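Local coordinates for YjbQ family protein (Sulfolobus tokodaii, PDB 1VE0) that binds zinc and belongs to the YjbQ (UPF0047) family, its biological role being still uncharacterized, at residues F16-I21 / G56-F61. Numbering follows the deposited sequence.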
ATOM      1  N   PHE A  16      20.971   2.725   4.072  1.00 24.46           N
ATOM      2  CA  PHE A  16      20.053   2.000   3.184  1.00 25.10           C
ATOM      3  C   PHE A  16      20.313   0.521   3.417  1.00 24.84           C
ATOM      4  O   PHE A  16      21.442   0.058   3.302  1.00 23.69           O
ATOM      5  CB  PHE A  16      20.330   2.358   1.725  1.00 26.88           C
ATOM      6  CG  PHE A  16      19.824   3.717   1.336  1.00 29.11           C
ATOM      7  CD1 PHE A  16      18.554   3.868   0.784  1.00 30.85           C
ATOM      8  CD2 PHE A  16      20.591   4.852   1.568  1.00 30.55           C
ATOM      9  CE1 PHE A  16      18.059   5.137   0.472  1.00 30.59           C
ATOM     10  CE2 PHE A  16      20.102   6.124   1.262  1.00 29.83           C
ATOM     11  CZ  PHE A  16      18.835   6.262   0.716  1.00 30.31           C
ATOM     12  N   ASP A  17      19.270  -0.223   3.756  1.00 22.62           N
ATOM     13  CA  ASP A  17      19.438  -1.643   4.026  1.00 22.37           C
ATOM     14  C   ASP A  17      18.134  -2.366   3.710  1.00 21.73           C
ATOM     15  O   ASP A  17      17.060  -1.754   3.670  1.00 19.97           O
ATOM     16  CB  ASP A  17      19.801  -1.835   5.500  1.00 24.36           C
ATOM     17  CG  ASP A  17      20.468  -3.164   5.778  1.00 25.69           C
ATOM     18  OD1 ASP A  17      20.796  -3.890   4.810  1.00 26.14           O
ATOM     19  OD2 ASP A  17      20.678  -3.471   6.973  1.00 24.66           O
ATOM     20  N   SER A  18      18.235  -3.661   3.460  1.00 19.98           N
ATOM     21  CA  SER A  18      17.055  -4.464   3.161  1.00 20.93           C
ATOM     22  C   SER A  18      17.211  -5.780   3.909  1.00 21.43           C
ATOM     23  O   SER A  18      18.232  -6.455   3.809  1.00 21.06           O
ATOM     24  CB  SER A  18      16.912  -4.683   1.650  1.00 20.15           C
ATOM     25  OG  SER A  18      18.138  -5.054   1.049  1.00 22.81           O
ATOM     26  N   ILE A  19      16.193  -6.132   4.677  1.00 20.63           N
ATOM     27  CA  ILE A  19      16.254  -7.342   5.478  1.00 21.13           C
ATOM     28  C   ILE A  19      15.050  -8.238   5.285  1.00 19.55           C
ATOM     29  O   ILE A  19      13.919  -7.777   5.399  1.00 17.71           O
ATOM     30  CB  ILE A  19      16.347  -6.979   6.975  1.00 22.30           C
ATOM     31  CG1 ILE A  19      17.642  -6.196   7.239  1.00 25.55           C
ATOM     32  CG2 ILE A  19      16.269  -8.242   7.830  1.00 23.80           C
ATOM     33  CD1 ILE A  19      17.779  -5.709   8.676  1.00 28.57           C
ATOM     34  N   ASP A  20      15.309  -9.518   5.013  1.00 19.36           N
ATOM     35  CA  ASP A  20      14.253 -10.513   4.840  1.00 20.38           C
ATOM     36  C   ASP A  20      13.773 -10.867   6.251  1.00 19.61           C
ATOM     37  O   ASP A  20      14.518 -11.463   7.026  1.00 19.40           O
ATOM     38  CB  ASP A  20      14.819 -11.756   4.145  1.00 20.96           C
ATOM     39  CG  ASP A  20      13.745 -12.772   3.793  1.00 23.28           C
ATOM     40  OD1 ASP A  20      12.700 -12.808   4.471  1.00 21.47           O
ATOM     41  OD2 ASP A  20      13.957 -13.553   2.841  1.00 21.73           O
ATOM     42  N   ILE A  21      12.539 -10.500   6.589  1.00 18.10           N
ATOM     43  CA  ILE A  21      12.019 -10.771   7.925  1.00 18.41           C
ATOM     44  C   ILE A  21      10.951 -11.853   7.957  1.00 19.92           C
ATOM     45  O   ILE A  21      10.250 -12.011   8.948  1.00 17.89           O
ATOM     46  CB  ILE A  21      11.440  -9.477   8.572  1.00 18.85           C
ATOM     47  CG1 ILE A  21      10.363  -8.863   7.661  1.00 20.33           C
ATOM     48  CG2 ILE A  21      12.560  -8.470   8.793  1.00 16.55           C
ATOM     49  CD1 ILE A  21       9.618  -7.685   8.295  1.00 20.43           C
ATOM     50  N   GLY A  56      20.639  -9.735  -5.808  1.00 27.52           N
ATOM     51  CA  GLY A  56      20.732  -8.520  -6.599  1.00 26.30           C
ATOM     52  C   GLY A  56      19.560  -7.582  -6.376  1.00 27.16           C
ATOM     53  O   GLY A  56      19.727  -6.370  -6.208  1.00 25.87           O
ATOM     54  N   LEU A  57      18.364  -8.164  -6.360  1.00 26.16           N
ATOM     55  CA  LEU A  57      17.132  -7.414  -6.169  1.00 27.02           C
ATOM     56  C   LEU A  57      17.134  -6.703  -4.808  1.00 25.71           C
ATOM     57  O   LEU A  57      16.646  -5.586  -4.683  1.00 27.28           O
ATOM     58  CB  LEU A  57      15.956  -8.386  -6.291  1.00 27.07           C
ATOM     59  CG  LEU A  57      14.610  -7.931  -6.836  1.00 28.97           C
ATOM     60  CD1 LEU A  57      14.773  -7.200  -8.164  1.00 27.39           C
ATOM     61  CD2 LEU A  57      13.723  -9.168  -6.998  1.00 27.54           C
HETATM   62  N   MSE A  58      17.704  -7.338  -3.790  1.00 27.28           N
HETATM   63  CA  MSE A  58      17.751  -6.720  -2.471  1.00 27.60           C
HETATM   64  C   MSE A  58      18.527  -5.405  -2.552  1.00 29.18           C
HETATM   65  O   MSE A  58      18.291  -4.491  -1.764  1.00 29.58           O
HETATM   66  CB  MSE A  58      18.377  -7.677  -1.458  1.00 26.92           C
HETATM   67  CG  MSE A  58      17.465  -8.834  -1.082  1.00 26.27           C
HETATM   68 SE   MSE A  58      15.840  -8.217  -0.160  1.00 32.57          SE
HETATM   69  CE  MSE A  58      16.536  -8.364   1.654  1.00 24.47           C
ATOM     70  N   LYS A  59      19.441  -5.307  -3.517  1.00 28.04           N
ATOM     71  CA  LYS A  59      20.203  -4.080  -3.721  1.00 28.47           C
ATOM     72  C   LYS A  59      19.369  -3.121  -4.588  1.00 26.48           C
ATOM     73  O   LYS A  59      19.282  -1.927  -4.303  1.00 25.95           O
ATOM     74  CB  LYS A  59      21.528  -4.367  -4.438  1.00 29.46           C
ATOM     75  CG  LYS A  59      22.569  -5.133  -3.636  1.00 34.15           C
ATOM     76  CD  LYS A  59      23.846  -5.229  -4.462  1.00 35.77           C
ATOM     77  CE  LYS A  59      24.980  -5.924  -3.733  1.00 39.97           C
ATOM     78  NZ  LYS A  59      24.808  -7.397  -3.687  1.00 42.51           N
ATOM     79  N   ASP A  60      18.773  -3.658  -5.653  1.00 25.31           N
ATOM     80  CA  ASP A  60      17.935  -2.879  -6.571  1.00 25.09           C
ATOM     81  C   ASP A  60      16.839  -2.058  -5.870  1.00 23.66           C
ATOM     82  O   ASP A  60      16.613  -0.897  -6.222  1.00 23.78           O
ATOM     83  CB  ASP A  60      17.260  -3.809  -7.591  1.00 25.26           C
ATOM     84  CG  ASP A  60      18.241  -4.419  -8.583  1.00 28.25           C
ATOM     85  OD1 ASP A  60      17.925  -5.502  -9.139  1.00 26.67           O
ATOM     86  OD2 ASP A  60      19.315  -3.819  -8.816  1.00 29.32           O
ATOM     87  N   PHE A  61      16.144  -2.652  -4.898  1.00 22.74           N
ATOM     88  CA  PHE A  61      15.078  -1.919  -4.214  1.00 23.00           C
ATOM     89  C   PHE A  61      15.622  -0.618  -3.629  1.00 22.43           C
ATOM     90  O   PHE A  61      15.001   0.437  -3.755  1.00 21.20           O
ATOM     91  CB  PHE A  61      14.445  -2.745  -3.074  1.00 22.28           C
ATOM     92  CG  PHE A  61      13.742  -3.992  -3.531  1.00 22.98           C
ATOM     93  CD1 PHE A  61      12.831  -3.953  -4.589  1.00 23.77           C
ATOM     94  CD2 PHE A  61      14.015  -5.217  -2.925  1.00 22.18           C
ATOM     95  CE1 PHE A  61      12.205  -5.117  -5.039  1.00 21.53           C
ATOM     96  CE2 PHE A  61      13.395  -6.384  -3.369  1.00 22.89           C
ATOM     97  CZ  PHE A  61      12.486  -6.333  -4.432  1.00 21.51           C
TER
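Ser-18 and Met-58, the latter present as selenomethionine, show how one serine can tie a strand to a helix. The hydroxyl OG of Ser-18 donates to the backbone O of Met-58 over 2.9 Å, arriving from above the carbonyl plane, 41° out of it, with a C=O...OG angle of 119°. Chi1 of 46° sets OG between the backbone N and carbonyl carbon of Ser-18, on the side that faces the helix. Next to the hydroxyl the Met-58 side chain reaches back to the strand: bends at chi2 and chi3 bring the methyl at its end up against the strand backbone, with CE 3.3 Å from the Ser-18 O. The selenium follows the serine side chain more loosely, Met-58 SE lying 4.1 Å from the Ser-18 CB.

Strand 17-20 is, within this chain, an outermost strand of the antiparallel three-stranded sheet 17-20/113-118/46-51, and helix 55-68 packs on one face of that sheet, its segment axis running 8.0 Å from the strand's. Strand 113-118, the middle strand, adds Ile-115 against Met-58 and Leu-117 against Ser-18 and Phe-61. At the C-terminal end of strand 17-20, Asp-20 OD1 hydrogen-bonds to Thr-22 OG1 and OD2 forms a salt bridge with Arg-113 NE. Across the subunit interface, the Asp-60 carboxylate accepts from the backbone N atoms of Glu-76 and the zinc ligand His-77 of the second subunit.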